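Local coordinates for Maltose/maltodextrin transport permease homologue (Bdellovibrio bacteriovorus HD100, PDB 6FFL), which binds maltotriose through its MalE-like solute-binding domain, fused to a MalF-like membrane subunit that probably takes part in maltodextrin uptake, at residues 7-11 against 42-48. Numbering follows the deposited sequence. Where two conformers were deposited one is given.
Sequences IWHQM and TEELRSS. With GLC (alpha-D-glucopyranose), chain B; GLC (alpha-D-glucopyranose), chain C.
L45, one turn into helix 42-54, spreads its methyls over strand 4-9 and Q10: CD1 rests 3.6 Å from CB of W8, and CD2 lies 3.6 Å from CG of Q10. CG, anti to the backbone N (chi1 174°), carries both methyls to the strand side, where the leucine crosses the Q10 side chain at about a right angle. This buried, apolar middle passes into a polar end at the sugar. There Q10 and T42 run side by side, and NE2 of Q10 donates to OG1 of T42 over 3.1 Å, nearly in the amide plane and fairly straight (160°). The bend of the Q10 chain at chi2 (68°) helps bring NE2 there, where it also makes a weak bond to O3 of the chain B glucose. Strand 4-9 pairs in parallel with strands 34-39 and 61-65 in one lobe of the periplasmic-binding-protein fold; the strand ends and the helix begins at the cleft. The backbone O of Q10 accepts from O2 of the chain B glucose at 2.7 Å, while E43, gripped through OE2 by R46 and also salt-bridged to R355, takes O4 of the chain C glucose on OE1 at 2.8 Å. Away from the ligand the packing thins toward partly exposed W8 and S48. CZ3 of W8 approaches OG of S48 obliquely at 3.6 Å, and R40 bridges the two through a cation-pi contact with W8 and a hydrogen bond to that hydroxyl.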
loop_
_atom_site.group_PDB
_atom_site.type_symbol
_atom_site.label_atom_id
_atom_site.label_comp_id
_atom_site.label_asym_id
_atom_site.label_seq_id
_atom_site.Cartn_x
_atom_site.Cartn_y
_atom_site.Cartn_z
ATOM N N ILE A 7 10.751 -15.628 -7.643
ATOM C CA ILE A 7 9.896 -14.787 -6.810
ATOM C C ILE A 7 9.373 -13.646 -7.674
ATOM O O ILE A 7 10.160 -12.907 -8.279
ATOM C CB ILE A 7 10.629 -14.246 -5.571
ATOM C CG1 ILE A 7 9.758 -13.215 -4.848
ATOM C CG2 ILE A 7 11.985 -13.663 -5.948
ATOM C CD1 ILE A 7 10.484 -12.452 -3.759
ATOM N N TRP A 8 8.052 -13.518 -7.756
ATOM C CA TRP A 8 7.421 -12.356 -8.382
ATOM C C TRP A 8 6.966 -11.424 -7.269
ATOM O O TRP A 8 6.306 -11.866 -6.323
ATOM C CB TRP A 8 6.220 -12.738 -9.249
ATOM C CG TRP A 8 6.540 -13.516 -10.469
ATOM C CD1 TRP A 8 7.768 -13.971 -10.875
ATOM C CD2 TRP A 8 5.594 -13.990 -11.434
ATOM N NE1 TRP A 8 7.638 -14.701 -12.044
ATOM C CE2 TRP A 8 6.316 -14.714 -12.410
ATOM C CE3 TRP A 8 4.207 -13.855 -11.577
ATOM C CZ2 TRP A 8 5.697 -15.303 -13.512
ATOM C CZ3 TRP A 8 3.591 -14.446 -12.678
ATOM C CH2 TRP A 8 4.340 -15.161 -13.626
ATOM N N HIS A 9 7.303 -10.141 -7.386
ATOM C CA HIS A 9 7.010 -9.182 -6.326
ATOM C C HIS A 9 6.642 -7.838 -6.937
ATOM O O HIS A 9 6.835 -7.602 -8.135
ATOM C CB HIS A 9 8.210 -9.018 -5.405
ATOM C CG HIS A 9 9.401 -8.453 -6.111
ATOM N ND1 HIS A 9 9.560 -7.101 -6.321
ATOM C CD2 HIS A 9 10.446 -9.058 -6.721
ATOM C CE1 HIS A 9 10.676 -6.894 -6.999
ATOM N NE2 HIS A 9 11.235 -8.065 -7.251
ATOM N N GLN A 10 6.144 -6.930 -6.092
ATOM C CA GLN A 10 5.783 -5.585 -6.527
ATOM C C GLN A 10 6.575 -4.518 -5.761
ATOM O O GLN A 10 6.072 -3.423 -5.478
ATOM C CB GLN A 10 4.267 -5.355 -6.409
ATOM C CG GLN A 10 3.589 -5.850 -5.113
ATOM C CD GLN A 10 4.025 -5.042 -3.906
ATOM O OE1 GLN A 10 5.027 -5.372 -3.253
ATOM N NE2 GLN A 10 3.294 -3.962 -3.616
ATOM N N MET A 11 7.844 -4.811 -5.454
ATOM C CA MET A 11 8.673 -3.917 -4.644
ATOM C C MET A 11 9.196 -2.728 -5.441
ATOM O O MET A 11 9.830 -2.896 -6.488
ATOM C CB MET A 11 9.867 -4.673 -4.054
ATOM C CG MET A 11 9.492 -5.731 -3.046
ATOM S SD MET A 11 10.978 -6.333 -2.215
ATOM C CE MET A 11 10.314 -7.788 -1.404
ATOM N N THR A 42 1.744 -3.738 -8.653
ATOM C CA THR A 42 0.776 -4.414 -7.787
ATOM C C THR A 42 -0.416 -5.035 -8.518
ATOM O O THR A 42 -0.721 -6.216 -8.322
ATOM C CB THR A 42 0.279 -3.419 -6.730
ATOM O OG1 THR A 42 1.349 -3.144 -5.819
ATOM C CG2 THR A 42 -0.917 -3.985 -5.954
ATOM N N GLU A 43 -1.107 -4.252 -9.355
ATOM C CA GLU A 43 -2.267 -4.785 -10.074
ATOM C C GLU A 43 -1.864 -5.906 -11.023
ATOM O O GLU A 43 -2.507 -6.963 -11.069
ATOM C CB GLU A 43 -2.976 -3.658 -10.834
ATOM C CG GLU A 43 -3.263 -2.452 -9.971
ATOM C CD GLU A 43 -4.150 -2.801 -8.792
ATOM O OE1 GLU A 43 -3.818 -2.406 -7.660
ATOM O OE2 GLU A 43 -5.190 -3.461 -9.005
ATOM N N GLU A 44 -0.804 -5.688 -11.807
ATOM C CA GLU A 44 -0.376 -6.709 -12.761
ATOM C C GLU A 44 0.191 -7.937 -12.059
ATOM O O GLU A 44 0.071 -9.058 -12.573
ATOM C CB GLU A 44 0.656 -6.118 -13.724
ATOM C CG GLU A 44 1.205 -7.099 -14.750
ATOM C CD GLU A 44 2.329 -6.496 -15.586
ATOM O OE1 GLU A 44 2.443 -5.250 -15.628
ATOM O OE2 GLU A 44 3.101 -7.270 -16.196
ATOM N N LEU A 45 0.829 -7.751 -10.901
ATOM C CA LEU A 45 1.304 -8.902 -10.140
ATOM C C LEU A 45 0.146 -9.813 -9.753
ATOM O O LEU A 45 0.218 -11.042 -9.913
ATOM C CB LEU A 45 2.057 -8.429 -8.897
ATOM C CG LEU A 45 2.477 -9.571 -7.967
ATOM C CD1 LEU A 45 3.675 -10.340 -8.535
ATOM C CD2 LEU A 45 2.794 -9.033 -6.612
ATOM N N ARG A 46 -0.942 -9.225 -9.250
ATOM C CA ARG A 46 -2.108 -10.026 -8.893
ATOM C C ARG A 46 -2.651 -10.772 -10.102
ATOM O O ARG A 46 -2.843 -11.991 -10.056
ATOM C CB ARG A 46 -3.197 -9.147 -8.276
ATOM C CG ARG A 46 -4.480 -9.923 -7.936
ATOM C CD ARG A 46 -5.607 -8.986 -7.533
ATOM N NE ARG A 46 -6.050 -8.165 -8.660
ATOM C CZ ARG A 46 -5.762 -6.875 -8.810
ATOM N NH1 ARG A 46 -5.018 -6.239 -7.910
ATOM N NH2 ARG A 46 -6.232 -6.217 -9.862
ATOM N N SER A 47 -2.907 -10.056 -11.200
ATOM C CA SER A 47 -3.565 -10.701 -12.329
ATOM C C SER A 47 -2.636 -11.701 -13.017
ATOM O O SER A 47 -3.082 -12.770 -13.449
ATOM C CB SER A 47 -4.076 -9.639 -13.307
ATOM O OG SER A 47 -3.006 -8.954 -13.923
ATOM N N SER A 48 -1.338 -11.396 -13.104
ATOM C CA SER A 48 -0.421 -12.315 -13.782
ATOM C C SER A 48 -0.140 -13.560 -12.933
ATOM O O SER A 48 -0.030 -14.670 -13.473
ATOM C CB SER A 48 0.870 -11.580 -14.176
ATOM O OG SER A 48 1.747 -11.371 -13.079
HETATM C C1 GLC B . 5.451 0.522 -5.169
HETATM C C2 GLC B . 5.344 -0.211 -3.827
HETATM C C3 GLC B . 3.930 -0.721 -3.589
HETATM C C4 GLC B . 2.898 0.388 -3.798
HETATM C C5 GLC B . 3.107 1.058 -5.163
HETATM C C6 GLC B . 2.178 2.259 -5.341
HETATM O O1 GLC B . 5.298 -0.417 -6.236
HETATM O O2 GLC B . 6.214 -1.346 -3.809
HETATM O O3 GLC B . 3.856 -1.272 -2.256
HETATM O O4 GLC B . 1.589 -0.209 -3.703
HETATM O O5 GLC B . 4.447 1.546 -5.286
HETATM O O6 GLC B . 2.279 2.771 -6.678
HETATM C C1 GLC C . -4.019 -1.517 -2.709
HETATM C C2 GLC C . -4.429 -2.991 -2.675
HETATM C C3 GLC C . -4.758 -3.461 -4.096
HETATM C C4 GLC C . -5.840 -2.581 -4.696
HETATM C C5 GLC C . -5.405 -1.109 -4.657
HETATM C C6 GLC C . -6.565 -0.205 -5.059
HETATM O O2 GLC C . -3.388 -3.802 -2.094
HETATM O O3 GLC C . -5.229 -4.826 -4.068
HETATM O O4 GLC C . -6.070 -2.985 -6.055
HETATM O O5 GLC C . -5.072 -0.758 -3.309
HETATM O O6 GLC C . -6.134 1.153 -5.293
#